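Local coordinates for protein Cd1 (Flavonifractor plautii, PDB 7D39) that binds flavin mononucleotide and probably acts as a flavone reductase, an ene-reductase that starts the breakdown of flavones and flavonols in gut bacteria, at residues D16-E21 against E185-A190; Q39-E44 against F70-D75; D136-F141 against R195-A200; R152-A157 against N171-W176. One frame throughout, in Å; residues are numbered along the deposited sequence.

Contacts 3 and 4 set helices on the parallel sheet of a flavodoxin-like fold; contact 1 joins two helices, and contact 2 a loop and a helix. Contact 3 is the core contact, every touching residue buried and the chemistry almost wholly aliphatic. Contacts 1 and 3 share helix 184-202: contact 1 sets it beside helix 14-28, contact 3 lays it on strand 138-144. Contact 4 sits on the other face, where helix 153-162 meets edge strand 167-174 through a reciprocal pair of hydrogen bonds from side-chain amides to backbone oxygens; it joins contact 1 by the Arg189–Glu172 salt bridge and contact 3 by the backbone pairing of Phe141 with Glu172. Contact 2 is separate, a partly exposed patch of leucine, isoleucine and aromatic carbons.

Contact 1: residues D16-E21 against E185-A190; sequences DGMCIE and ERVARA
Glu21 spans the gap to helix 185-190 with a divided carboxylate: OE1 is hydrogen-bonded to ND1 of His191, just past that segment, while Glu21 OE2 lies 3.3 Å from Val187 CG1. With CG anti to the backbone N (chi1 -179°) and the chain bent at chi2, the side chain runs across Val187 at about a right angle, its own CG 3.6 Å from Val187 CG1. Cut back to alanine, this position would probably leave His191 ND1 without its acceptor and Val187 CG1 without its cover. Deeper in, Met18, modelled as selenomethionine, folds back at chi2 and chi3, so that its CE rests 3.6 Å from Ala190 CB and sits equally near the carbonyl O of Arg186. Ala190 is small enough for the backbones to close up, and its CB also touches Met18 O at 3.6 Å. The axes of the two short helical segments come within 8.7 Å, their directions 54° apart. Beneath, Met18 also packs on Phe174 and Met142 of the sheet, and its side chain lies about 8 Å from the bound FMN. Two neighbouring helices, 14-28 and 184-202, covering the same face of a parallel sheet are characteristic of the flavodoxin-like fold.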
loop_
_atom_site.group_PDB
_atom_site.type_symbol
_atom_site.label_atom_id
_atom_site.label_comp_id
_atom_site.label_asym_id
_atom_site.label_seq_id
_atom_site.Cartn_x
_atom_site.Cartn_y
_atom_site.Cartn_z
ATOM N N ASP A 16 -17.293 7.527 -0.005
ATOM C CA ASP A 16 -18.290 6.491 0.255
ATOM C C ASP A 16 -19.058 6.163 -1.015
ATOM O O ASP A 16 -19.218 4.992 -1.375
ATOM C CB ASP A 16 -19.276 6.942 1.343
ATOM C CG ASP A 16 -18.721 6.830 2.764
ATOM O OD1 ASP A 16 -17.502 6.616 2.969
ATOM O OD2 ASP A 16 -19.523 6.983 3.704
ATOM N N GLY A 17 -19.557 7.198 -1.696
ATOM C CA GLY A 17 -20.361 6.989 -2.899
ATOM C C GLY A 17 -19.608 6.262 -3.996
ATOM O O GLY A 17 -20.095 5.273 -4.547
HETATM N N MSE A 18 -18.399 6.727 -4.312
HETATM C CA MSE A 18 -17.571 6.092 -5.332
HETATM C C MSE A 18 -17.273 4.658 -4.950
HETATM O O MSE A 18 -17.256 3.754 -5.796
HETATM C CB MSE A 18 -16.252 6.850 -5.524
HETATM C CG MSE A 18 -16.454 8.272 -5.979
HETATM SE SE MSE A 18 -17.004 8.334 -7.864
HETATM C CE MSE A 18 -15.256 7.976 -8.677
ATOM N N CYS A 19 -17.000 4.458 -3.662
ATOM C CA CYS A 19 -16.738 3.113 -3.181
ATOM C C CYS A 19 -17.971 2.233 -3.363
ATOM O O CYS A 19 -17.885 1.111 -3.878
ATOM C CB CYS A 19 -16.299 3.164 -1.720
ATOM S SG CYS A 19 -15.753 1.568 -1.093
ATOM N N ILE A 20 -19.136 2.739 -2.972
ATOM C CA ILE A 20 -20.338 1.925 -3.079
ATOM C C ILE A 20 -20.691 1.687 -4.541
ATOM O O ILE A 20 -21.076 0.581 -4.931
ATOM C CB ILE A 20 -21.478 2.578 -2.284
ATOM C CG1 ILE A 20 -21.169 2.451 -0.784
ATOM C CG2 ILE A 20 -22.811 1.933 -2.630
ATOM C CD1 ILE A 20 -21.908 3.445 0.083
ATOM N N GLU A 21 -20.524 2.707 -5.380
ATOM C CA GLU A 21 -20.720 2.531 -6.813
ATOM C C GLU A 21 -19.800 1.445 -7.365
ATOM O O GLU A 21 -20.187 0.680 -8.259
ATOM C CB GLU A 21 -20.469 3.858 -7.525
ATOM C CG GLU A 21 -20.662 3.823 -9.015
ATOM C CD GLU A 21 -22.124 3.847 -9.399
ATOM O OE1 GLU A 21 -22.497 3.095 -10.320
ATOM O OE2 GLU A 21 -22.892 4.610 -8.775
ATOM N N GLU A 185 -20.040 10.561 -15.927
ATOM C CA GLU A 185 -18.969 9.773 -16.542
ATOM C C GLU A 185 -17.920 9.352 -15.519
ATOM O O GLU A 185 -17.281 8.304 -15.673
ATOM C CB GLU A 185 -18.310 10.549 -17.686
ATOM C CG GLU A 185 -17.432 11.724 -17.263
ATOM C CD GLU A 185 -18.231 12.933 -16.746
ATOM O OE1 GLU A 185 -17.616 14.008 -16.531
ATOM O OE2 GLU A 185 -19.467 12.812 -16.558
ATOM N N ARG A 186 -17.719 10.147 -14.478
ATOM C CA ARG A 186 -16.729 9.766 -13.483
ATOM C C ARG A 186 -17.287 8.744 -12.507
ATOM O O ARG A 186 -16.541 7.892 -12.012
ATOM C CB ARG A 186 -16.234 11.008 -12.763
ATOM C CG ARG A 186 -15.754 12.059 -13.712
ATOM C CD ARG A 186 -14.403 12.540 -13.267
ATOM N NE ARG A 186 -14.576 13.662 -12.374
ATOM C CZ ARG A 186 -13.603 14.238 -11.695
ATOM N NH1 ARG A 186 -12.351 13.790 -11.780
ATOM N NH2 ARG A 186 -13.898 15.268 -10.920
ATOM N N VAL A 187 -18.589 8.803 -12.233
ATOM C CA VAL A 187 -19.221 7.765 -11.428
ATOM C C VAL A 187 -19.214 6.447 -12.189
ATOM O O VAL A 187 -18.960 5.383 -11.616
ATOM C CB VAL A 187 -20.648 8.199 -11.035
ATOM C CG1 VAL A 187 -21.381 7.086 -10.290
ATOM C CG2 VAL A 187 -20.599 9.448 -10.185
ATOM N N ALA A 188 -19.467 6.506 -13.501
ATOM C CA ALA A 188 -19.386 5.321 -14.340
ATOM C C ALA A 188 -17.997 4.709 -14.288
ATOM O O ALA A 188 -17.855 3.486 -14.395
ATOM C CB ALA A 188 -19.786 5.667 -15.784
ATOM N N ARG A 189 -16.968 5.529 -14.062
ATOM C CA ARG A 189 -15.613 4.989 -13.951
ATOM C C ARG A 189 -15.424 4.214 -12.650
ATOM O O ARG A 189 -14.766 3.168 -12.636
ATOM C CB ARG A 189 -14.588 6.117 -14.069
ATOM C CG ARG A 189 -13.149 5.669 -13.904
ATOM C CD ARG A 189 -12.622 4.927 -15.141
ATOM N NE ARG A 189 -11.221 4.563 -14.962
ATOM C CZ ARG A 189 -10.720 3.349 -15.168
ATOM N NH1 ARG A 189 -11.496 2.364 -15.600
ATOM N NH2 ARG A 189 -9.430 3.126 -14.949
ATOM N N ALA A 190 -15.986 4.706 -11.544
ATOM C CA ALA A 190 -15.997 3.906 -10.323
ATOM C C ALA A 190 -16.728 2.590 -10.545
ATOM O O ALA A 190 -16.280 1.536 -10.082
ATOM C CB ALA A 190 -16.647 4.682 -9.175
#

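Contact 2: residues Q39-E44 against F70-D75; sequences QNLHIE and FDWLLD
Residues 41-44 run in an extended course past the start of helix 70-75, bringing the CA of Ile43 to 5.8 Å from the CA of Phe70. Three side chains of the helix meet two of the loop, all through carbon. Leu41 straddles a corner of the Trp72 indole: its CD1 is 3.6 Å from Trp72 CZ3, and its CD2 touches the same ring carbon at 3.9 Å. Trp72 brings the six-membered ring of the indole over because its CG stands anti to the backbone N (chi1 179°), laying the side chain across Leu41 at about a right angle. The second branch of Leu41 also serves Leu73, with Leu41 CD2 4.1 Å from Leu73 CD1. In the flavodoxin-like fold this is the connection between edge strand 32-37 and strand 82-88, with helix 70-79 as its helical part; Leu41, Trp72 and Leu73 all lean on Ile36 of that edge strand. The other methyl of Leu73 belongs to Ile43, whose CD1 lies 3.9 Å from Leu73 CD2, again with the two side chains crossing nearly perpendicular. Ile43 CG2 turns instead to the Phe70 ring, a looser, oblique touch with Ile43 CG2 4.4 Å from Phe70 CD1. The backbone is pinned just ahead of the helix, where His42 N is hydrogen-bonded to Asp69 OD2, and Phe70 packs against Arg104 of helix 96-109, which also bonds to Glu44 O through NH1.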
loop_
_atom_site.group_PDB
_atom_site.type_symbol
_atom_site.label_atom_id
_atom_site.label_comp_id
_atom_site.label_asym_id
_atom_site.label_seq_id
_atom_site.Cartn_x
_atom_site.Cartn_y
_atom_site.Cartn_z
ATOM N N GLN A 39 -14.343 5.914 9.346
ATOM C CA GLN A 39 -14.674 6.806 10.446
ATOM C C GLN A 39 -15.372 6.076 11.596
ATOM O O GLN A 39 -15.401 6.598 12.710
ATOM C CB GLN A 39 -15.568 7.965 9.985
ATOM C CG GLN A 39 -15.029 8.812 8.813
ATOM C CD GLN A 39 -13.602 9.282 9.017
ATOM O OE1 GLN A 39 -13.208 9.620 10.121
ATOM N NE2 GLN A 39 -12.813 9.289 7.946
ATOM N N ASN A 40 -15.951 4.898 11.356
ATOM C CA ASN A 40 -16.546 4.113 12.433
ATOM C C ASN A 40 -15.513 3.360 13.251
ATOM O O ASN A 40 -15.882 2.716 14.233
ATOM C CB ASN A 40 -17.554 3.092 11.886
ATOM C CG ASN A 40 -18.758 3.741 11.272
ATOM O OD1 ASN A 40 -19.180 4.805 11.703
ATOM N ND2 ASN A 40 -19.320 3.110 10.250
ATOM N N LEU A 41 -14.246 3.399 12.861
ATOM C CA LEU A 41 -13.208 2.567 13.454
ATOM C C LEU A 41 -12.264 3.432 14.277
ATOM O O LEU A 41 -12.069 4.617 13.985
ATOM C CB LEU A 41 -12.416 1.817 12.375
ATOM C CG LEU A 41 -12.771 0.396 11.924
ATOM C CD1 LEU A 41 -14.245 0.133 11.905
ATOM C CD2 LEU A 41 -12.167 0.119 10.535
ATOM N N HIS A 42 -11.703 2.843 15.324
ATOM C CA HIS A 42 -10.670 3.500 16.111
ATOM C C HIS A 42 -9.356 2.814 15.783
ATOM O O HIS A 42 -9.172 1.626 16.075
ATOM C CB HIS A 42 -10.957 3.448 17.609
ATOM C CG HIS A 42 -9.832 3.987 18.434
ATOM N ND1 HIS A 42 -9.123 3.211 19.324
ATOM C CD2 HIS A 42 -9.262 5.215 18.466
ATOM C CE1 HIS A 42 -8.179 3.945 19.888
ATOM N NE2 HIS A 42 -8.237 5.162 19.378
ATOM N N ILE A 43 -8.447 3.561 15.169
ATOM C CA ILE A 43 -7.158 3.037 14.754
ATOM C C ILE A 43 -6.084 4.006 15.233
ATOM O O ILE A 43 -6.089 5.181 14.850
ATOM C CB ILE A 43 -7.097 2.835 13.229
ATOM C CG1 ILE A 43 -8.125 1.789 12.817
ATOM C CG2 ILE A 43 -5.736 2.372 12.796
ATOM C CD1 ILE A 43 -8.335 1.717 11.359
ATOM N N GLU A 44 -5.181 3.515 16.078
ATOM C CA GLU A 44 -4.088 4.312 16.625
ATOM C C GLU A 44 -2.904 4.339 15.671
ATOM O O GLU A 44 -2.706 3.417 14.872
ATOM C CB GLU A 44 -3.617 3.740 17.965
ATOM C CG GLU A 44 -4.648 3.754 19.069
ATOM C CD GLU A 44 -4.673 5.063 19.810
ATOM O OE1 GLU A 44 -5.715 5.752 19.780
ATOM O OE2 GLU A 44 -3.642 5.413 20.417
ATOM N N PHE A 70 -7.688 -2.136 14.358
ATOM C CA PHE A 70 -6.900 -2.544 13.204
ATOM C C PHE A 70 -6.984 -4.052 12.987
ATOM O O PHE A 70 -7.195 -4.513 11.861
ATOM C CB PHE A 70 -5.449 -2.086 13.366
ATOM C CG PHE A 70 -4.601 -2.377 12.175
ATOM C CD1 PHE A 70 -4.657 -1.567 11.065
ATOM C CD2 PHE A 70 -3.778 -3.495 12.151
ATOM C CE1 PHE A 70 -3.892 -1.844 9.938
ATOM C CE2 PHE A 70 -3.008 -3.781 11.042
ATOM C CZ PHE A 70 -3.060 -2.950 9.930
ATOM N N ASP A 71 -6.827 -4.841 14.055
ATOM C CA ASP A 71 -6.891 -6.289 13.894
ATOM C C ASP A 71 -8.222 -6.709 13.287
ATOM O O ASP A 71 -8.261 -7.552 12.388
ATOM C CB ASP A 71 -6.661 -6.994 15.236
ATOM C CG ASP A 71 -5.199 -6.979 15.661
ATOM O OD1 ASP A 71 -4.323 -6.779 14.796
ATOM O OD2 ASP A 71 -4.924 -7.176 16.858
ATOM N N TRP A 72 -9.322 -6.126 13.763
ATOM C CA TRP A 72 -10.617 -6.384 13.141
ATOM C C TRP A 72 -10.591 -6.030 11.657
ATOM O O TRP A 72 -10.974 -6.839 10.804
ATOM C CB TRP A 72 -11.700 -5.599 13.872
ATOM C CG TRP A 72 -13.077 -5.767 13.311
ATOM C CD1 TRP A 72 -14.002 -6.724 13.652
ATOM C CD2 TRP A 72 -13.699 -4.948 12.314
ATOM N NE1 TRP A 72 -15.153 -6.548 12.921
ATOM C CE2 TRP A 72 -14.999 -5.465 12.097
ATOM C CE3 TRP A 72 -13.287 -3.831 11.586
ATOM C CZ2 TRP A 72 -15.882 -4.905 11.180
ATOM C CZ3 TRP A 72 -14.171 -3.276 10.661
ATOM C CH2 TRP A 72 -15.454 -3.810 10.479
ATOM N N LEU A 73 -10.135 -4.821 11.330
ATOM C CA LEU A 73 -10.063 -4.420 9.925
ATOM C C LEU A 73 -9.241 -5.414 9.112
ATOM O O LEU A 73 -9.642 -5.834 8.021
ATOM C CB LEU A 73 -9.460 -3.013 9.814
ATOM C CG LEU A 73 -9.268 -2.393 8.425
ATOM C CD1 LEU A 73 -10.581 -2.347 7.670
ATOM C CD2 LEU A 73 -8.643 -0.991 8.522
ATOM N N LEU A 74 -8.085 -5.806 9.639
ATOM C CA LEU A 74 -7.217 -6.723 8.922
ATOM C C LEU A 74 -7.900 -8.062 8.675
ATOM O O LEU A 74 -7.820 -8.610 7.568
ATOM C CB LEU A 74 -5.913 -6.904 9.705
ATOM C CG LEU A 74 -4.762 -7.394 8.852
ATOM C CD1 LEU A 74 -4.636 -6.443 7.698
ATOM C CD2 LEU A 74 -3.477 -7.442 9.659
ATOM N N ASP A 75 -8.571 -8.612 9.694
ATOM C CA ASP A 75 -9.311 -9.855 9.492
ATOM C C ASP A 75 -10.293 -9.716 8.338
ATOM O O ASP A 75 -10.434 -10.631 7.521
ATOM C CB ASP A 75 -10.066 -10.274 10.760
ATOM C CG ASP A 75 -9.150 -10.682 11.894
ATOM O OD1 ASP A 75 -8.202 -11.468 11.673
ATOM O OD2 ASP A 75 -9.389 -10.221 13.031
#

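Contact 3: residues D136-F141 against R195-A200; sequences DKVISF and RNIAEA
This is buried helix-on-sheet packing: Ile197 and Ala200 of helix 184-202 lie on Val138 and Ser140 of strand 138-144, an inner strand of the parallel sheet. Strand and helix run almost antiparallel, at 171°, with their short axes 8.5 Å apart. Ile197 does most of the work. Its CG1 is anti to the backbone N (chi1 -165°), which points CG1 at the strand, and the bend at chi2 sets Ile197 CD1 3.5 Å from Val138 CG2, a tight fit for two methyls. The same CD1 covers the backbone at Ile139 N, 3.7 Å away, and lies 3.9 Å from Ser140 OG, so one methyl group bridges two successive residues on this face of the strand. Val138 slides past Ile197 in the opposite direction, and its other branch, CG1, meets Ala200 CB at 4.0 Å. Ile169 of the adjacent strand and Val84 of strand 82-88 extend the apolar patch. Ser140 OG is satisfied by that adjacent strand, at the backbone N of Asp170, whose carboxylate in turn bonds to Asn196 ND2. Between these two segments the contact is thus one of shape and exclusion of water, while the polar tie of the helix goes to Asp170.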
loop_
_atom_site.group_PDB
_atom_site.type_symbol
_atom_site.label_atom_id
_atom_site.label_comp_id
_atom_site.label_asym_id
_atom_site.label_seq_id
_atom_site.Cartn_x
_atom_site.Cartn_y
_atom_site.Cartn_z
ATOM N N ASP A 136 -3.065 -15.180 -2.144
ATOM C CA ASP A 136 -3.034 -14.116 -3.140
ATOM C C ASP A 136 -4.312 -13.287 -3.062
ATOM O O ASP A 136 -5.364 -13.775 -2.650
ATOM C CB ASP A 136 -2.879 -14.704 -4.541
ATOM C CG ASP A 136 -1.450 -15.108 -4.848
ATOM O OD1 ASP A 136 -0.514 -14.442 -4.354
ATOM O OD2 ASP A 136 -1.260 -16.088 -5.592
ATOM N N LYS A 137 -4.217 -12.019 -3.463
ATOM C CA LYS A 137 -5.343 -11.095 -3.343
ATOM C C LYS A 137 -5.194 -9.978 -4.369
ATOM O O LYS A 137 -4.075 -9.593 -4.727
ATOM C CB LYS A 137 -5.451 -10.493 -1.923
ATOM C CG LYS A 137 -6.830 -9.884 -1.616
ATOM C CD LYS A 137 -6.920 -9.306 -0.211
ATOM C CE LYS A 137 -6.495 -10.309 0.854
ATOM N NZ LYS A 137 -7.267 -11.588 0.780
ATOM N N VAL A 138 -6.337 -9.458 -4.840
ATOM C CA VAL A 138 -6.365 -8.307 -5.743
ATOM C C VAL A 138 -6.952 -7.111 -5.009
ATOM O O VAL A 138 -7.805 -7.260 -4.126
ATOM C CB VAL A 138 -7.166 -8.579 -7.038
ATOM C CG1 VAL A 138 -6.453 -9.603 -7.931
ATOM C CG2 VAL A 138 -8.569 -9.034 -6.704
ATOM N N ILE A 139 -6.496 -5.917 -5.390
ATOM C CA ILE A 139 -6.898 -4.673 -4.747
ATOM C C ILE A 139 -6.876 -3.562 -5.788
ATOM O O ILE A 139 -6.021 -3.540 -6.677
ATOM C CB ILE A 139 -5.989 -4.325 -3.545
ATOM C CG1 ILE A 139 -6.496 -3.074 -2.814
ATOM C CG2 ILE A 139 -4.527 -4.150 -4.006
ATOM C CD1 ILE A 139 -6.094 -3.000 -1.338
ATOM N N SER A 140 -7.829 -2.644 -5.674
ATOM C CA SER A 140 -7.871 -1.448 -6.496
ATOM C C SER A 140 -8.082 -0.237 -5.603
ATOM O O SER A 140 -8.691 -0.329 -4.530
ATOM C CB SER A 140 -8.970 -1.533 -7.550
ATOM O OG SER A 140 -8.583 -2.423 -8.595
ATOM N N PHE A 141 -7.571 0.901 -6.060
ATOM C CA PHE A 141 -7.601 2.133 -5.296
ATOM C C PHE A 141 -8.235 3.243 -6.112
ATOM O O PHE A 141 -8.091 3.301 -7.334
ATOM C CB PHE A 141 -6.193 2.562 -4.891
ATOM C CG PHE A 141 -5.479 1.559 -4.031
ATOM C CD1 PHE A 141 -5.770 1.461 -2.684
ATOM C CD2 PHE A 141 -4.508 0.736 -4.565
ATOM C CE1 PHE A 141 -5.106 0.552 -1.887
ATOM C CE2 PHE A 141 -3.821 -0.172 -3.760
ATOM C CZ PHE A 141 -4.134 -0.267 -2.434
ATOM N N ARG A 195 -16.411 -3.455 -11.553
ATOM C CA ARG A 195 -16.437 -4.609 -12.451
ATOM C C ARG A 195 -15.052 -5.251 -12.543
ATOM O O ARG A 195 -14.912 -6.475 -12.470
ATOM C CB ARG A 195 -16.931 -4.208 -13.851
ATOM C CG ARG A 195 -18.442 -3.981 -13.997
ATOM C CD ARG A 195 -18.740 -3.366 -15.365
ATOM N NE ARG A 195 -20.160 -3.384 -15.717
ATOM C CZ ARG A 195 -20.723 -2.582 -16.624
ATOM N NH1 ARG A 195 -19.985 -1.677 -17.264
ATOM N NH2 ARG A 195 -22.025 -2.674 -16.886
ATOM N N ASN A 196 -14.017 -4.428 -12.699
ATOM C CA ASN A 196 -12.657 -4.941 -12.816
ATOM C C ASN A 196 -12.241 -5.744 -11.587
ATOM O O ASN A 196 -11.815 -6.900 -11.706
ATOM C CB ASN A 196 -11.698 -3.783 -13.066
ATOM C CG ASN A 196 -11.906 -3.166 -14.415
ATOM O OD1 ASN A 196 -12.740 -3.635 -15.173
ATOM N ND2 ASN A 196 -11.162 -2.117 -14.728
ATOM N N ILE A 197 -12.346 -5.158 -10.390
ATOM C CA ILE A 197 -11.901 -5.900 -9.213
ATOM C C ILE A 197 -12.656 -7.221 -9.102
ATOM O O ILE A 197 -12.088 -8.245 -8.696
ATOM C CB ILE A 197 -12.041 -5.043 -7.937
ATOM C CG1 ILE A 197 -11.248 -5.660 -6.786
ATOM C CG2 ILE A 197 -13.475 -4.925 -7.516
ATOM C CD1 ILE A 197 -9.760 -5.799 -7.058
ATOM N N ALA A 198 -13.925 -7.236 -9.505
ATOM C CA ALA A 198 -14.723 -8.452 -9.414
ATOM C C ALA A 198 -14.230 -9.515 -10.389
ATOM O O ALA A 198 -14.062 -10.679 -10.016
ATOM C CB ALA A 198 -16.199 -8.131 -9.660
ATOM N N GLU A 199 -14.008 -9.141 -11.649
ATOM C CA GLU A 199 -13.490 -10.113 -12.607
ATOM C C GLU A 199 -12.143 -10.645 -12.145
ATOM O O GLU A 199 -11.904 -11.857 -12.162
ATOM C CB GLU A 199 -13.357 -9.493 -13.998
ATOM C CG GLU A 199 -14.620 -8.889 -14.565
ATOM C CD GLU A 199 -15.630 -9.930 -14.955
ATOM O OE1 GLU A 199 -15.850 -10.871 -14.166
ATOM O OE2 GLU A 199 -16.198 -9.819 -16.061
ATOM N N ALA A 200 -11.253 -9.742 -11.716
ATOM C CA ALA A 200 -9.917 -10.136 -11.289
ATOM C C ALA A 200 -9.975 -11.182 -10.194
ATOM O O ALA A 200 -9.209 -12.145 -10.208
ATOM C CB ALA A 200 -9.143 -8.910 -10.802
#

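Contact 4: residues R152-A157 against N171-W176; sequences RTQCDA and NEVFPW
Gln154 and Asn171 tie together the helix and the second strand of a beta-alpha-beta crossover, in which helix 153-162 links the neighbouring parallel strands 138-144 and 167-174. Each side-chain amide donates to the other residue's backbone. Gln154 NE2 reaches Asn171 O at 2.8 Å in a nearly straight bond (164°), with the acceptor lying in the glutamine amide plane. In return Asn171 ND2 bonds to Gln154 O at 3.0 Å; its CG is anti to the backbone N (chi1 -172°), which carries the amide up to the first turn of the helix. The two amide planes stand 83° apart. A leucine in place of Gln154 would probably leave Asn171 O without this N-H, removing half of the reciprocal pair. Within the crossover, Thr153 and Val173 pack through their methyls beside the amides, while Thr153 OG1 turns to Ser143 OG of the first strand. On the next turn of the helix, Ala157 CB lies against Asn171 OD1 at 3.8 Å, with Phe141 beside both residues.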
loop_
_atom_site.group_PDB
_atom_site.type_symbol
_atom_site.label_atom_id
_atom_site.label_comp_id
_atom_site.label_asym_id
_atom_site.label_seq_id
_atom_site.Cartn_x
_atom_site.Cartn_y
_atom_site.Cartn_z
ATOM N N ARG A 152 0.950 12.606 -5.439
ATOM C CA ARG A 152 1.592 11.589 -4.622
ATOM C C ARG A 152 0.659 10.474 -4.175
ATOM O O ARG A 152 1.131 9.496 -3.576
ATOM C CB ARG A 152 2.234 12.243 -3.396
ATOM C CG ARG A 152 3.143 13.407 -3.736
ATOM C CD ARG A 152 3.850 13.944 -2.506
ATOM N NE ARG A 152 4.962 13.085 -2.119
ATOM C CZ ARG A 152 5.455 12.984 -0.886
ATOM N NH1 ARG A 152 4.928 13.686 0.105
ATOM N NH2 ARG A 152 6.485 12.174 -0.653
ATOM N N THR A 153 -0.642 10.576 -4.455
ATOM C CA THR A 153 -1.584 9.674 -3.806
ATOM C C THR A 153 -1.529 8.279 -4.409
ATOM O O THR A 153 -1.657 7.287 -3.688
ATOM C CB THR A 153 -3.006 10.264 -3.863
ATOM O OG1 THR A 153 -3.894 9.455 -3.085
ATOM C CG2 THR A 153 -3.518 10.372 -5.314
ATOM N N GLN A 154 -1.302 8.175 -5.716
ATOM C CA GLN A 154 -1.234 6.864 -6.354
ATOM C C GLN A 154 -0.019 6.072 -5.892
ATOM O O GLN A 154 -0.071 4.838 -5.810
ATOM C CB GLN A 154 -1.200 7.029 -7.869
ATOM C CG GLN A 154 -2.495 7.460 -8.474
ATOM C CD GLN A 154 -2.353 7.848 -9.926
ATOM O OE1 GLN A 154 -1.609 8.769 -10.271
ATOM N NE2 GLN A 154 -3.060 7.128 -10.793
ATOM N N CYS A 155 1.087 6.752 -5.623
ATOM C CA CYS A 155 2.242 6.078 -5.049
ATOM C C CYS A 155 1.961 5.666 -3.606
ATOM O O CYS A 155 2.301 4.542 -3.207
ATOM C CB CYS A 155 3.468 6.977 -5.170
ATOM S SG CYS A 155 5.034 6.244 -4.633
ATOM N N ASP A 156 1.304 6.532 -2.816
ATOM C CA ASP A 156 0.884 6.114 -1.477
ATOM C C ASP A 156 0.029 4.865 -1.562
ATOM O O ASP A 156 0.207 3.916 -0.785
ATOM C CB ASP A 156 0.100 7.214 -0.752
ATOM C CG ASP A 156 0.921 8.445 -0.466
ATOM O OD1 ASP A 156 2.156 8.394 -0.564
ATOM O OD2 ASP A 156 0.320 9.480 -0.118
ATOM N N ALA A 157 -0.931 4.854 -2.489
ATOM C CA ALA A 157 -1.807 3.696 -2.597
ATOM C C ALA A 157 -0.993 2.445 -2.898
ATOM O O ALA A 157 -1.145 1.410 -2.241
ATOM C CB ALA A 157 -2.868 3.931 -3.673
ATOM N N ASN A 171 -5.737 1.872 -10.093
ATOM C CA ASN A 171 -5.145 2.816 -9.149
ATOM C C ASN A 171 -5.415 4.222 -9.704
ATOM O O ASN A 171 -4.568 4.881 -10.301
ATOM C CB ASN A 171 -3.654 2.547 -8.947
ATOM C CG ASN A 171 -3.084 3.365 -7.850
ATOM O OD1 ASN A 171 -3.762 4.230 -7.311
ATOM N ND2 ASN A 171 -1.830 3.112 -7.500
ATOM N N GLU A 172 -6.637 4.697 -9.490
ATOM C CA GLU A 172 -7.193 5.827 -10.224
ATOM C C GLU A 172 -7.230 7.078 -9.350
ATOM O O GLU A 172 -7.508 7.000 -8.151
ATOM C CB GLU A 172 -8.604 5.488 -10.728
ATOM C CG GLU A 172 -9.232 6.501 -11.676
ATOM C CD GLU A 172 -8.576 6.503 -13.025
ATOM O OE1 GLU A 172 -7.439 7.023 -13.149
ATOM O OE2 GLU A 172 -9.194 5.969 -13.962
ATOM N N VAL A 173 -6.959 8.232 -9.963
ATOM C CA VAL A 173 -6.967 9.525 -9.289
ATOM C C VAL A 173 -8.097 10.366 -9.856
ATOM O O VAL A 173 -8.248 10.455 -11.081
ATOM C CB VAL A 173 -5.630 10.270 -9.453
ATOM C CG1 VAL A 173 -5.774 11.698 -8.945
ATOM C CG2 VAL A 173 -4.567 9.576 -8.684
ATOM N N PHE A 174 -8.865 11.019 -8.975
ATOM C CA PHE A 174 -9.974 11.890 -9.386
ATOM C C PHE A 174 -9.743 13.307 -8.878
ATOM O O PHE A 174 -10.140 13.645 -7.753
ATOM C CB PHE A 174 -11.315 11.357 -8.888
ATOM C CG PHE A 174 -11.678 10.003 -9.443
ATOM C CD1 PHE A 174 -12.358 9.895 -10.643
ATOM C CD2 PHE A 174 -11.333 8.845 -8.762
ATOM C CE1 PHE A 174 -12.698 8.655 -11.153
ATOM C CE2 PHE A 174 -11.669 7.605 -9.264
ATOM C CZ PHE A 174 -12.357 7.509 -10.459
ATOM N N PRO A 175 -9.126 14.178 -9.671
ATOM C CA PRO A 175 -8.968 15.573 -9.256
ATOM C C PRO A 175 -10.254 16.357 -9.468
ATOM O O PRO A 175 -11.176 15.920 -10.162
ATOM C CB PRO A 175 -7.842 16.085 -10.159
ATOM C CG PRO A 175 -8.049 15.303 -11.437
ATOM C CD PRO A 175 -8.536 13.922 -10.998
ATOM N N TRP A 176 -10.315 17.520 -8.812
ATOM C CA TRP A 176 -11.459 18.437 -8.909
ATOM C C TRP A 176 -12.770 17.710 -8.659
ATOM O O TRP A 176 -13.737 17.861 -9.412
ATOM C CB TRP A 176 -11.500 19.138 -10.275
ATOM C CG TRP A 176 -10.245 19.877 -10.604
ATOM C CD1 TRP A 176 -9.318 19.547 -11.553
ATOM C CD2 TRP A 176 -9.770 21.078 -9.983
ATOM N NE1 TRP A 176 -8.286 20.464 -11.555
ATOM C CE2 TRP A 176 -8.539 21.414 -10.604
ATOM C CE3 TRP A 176 -10.264 21.904 -8.967
ATOM C CZ2 TRP A 176 -7.800 22.534 -10.242
ATOM C CZ3 TRP A 176 -9.518 23.016 -8.602
ATOM C CH2 TRP A 176 -8.301 23.321 -9.243
#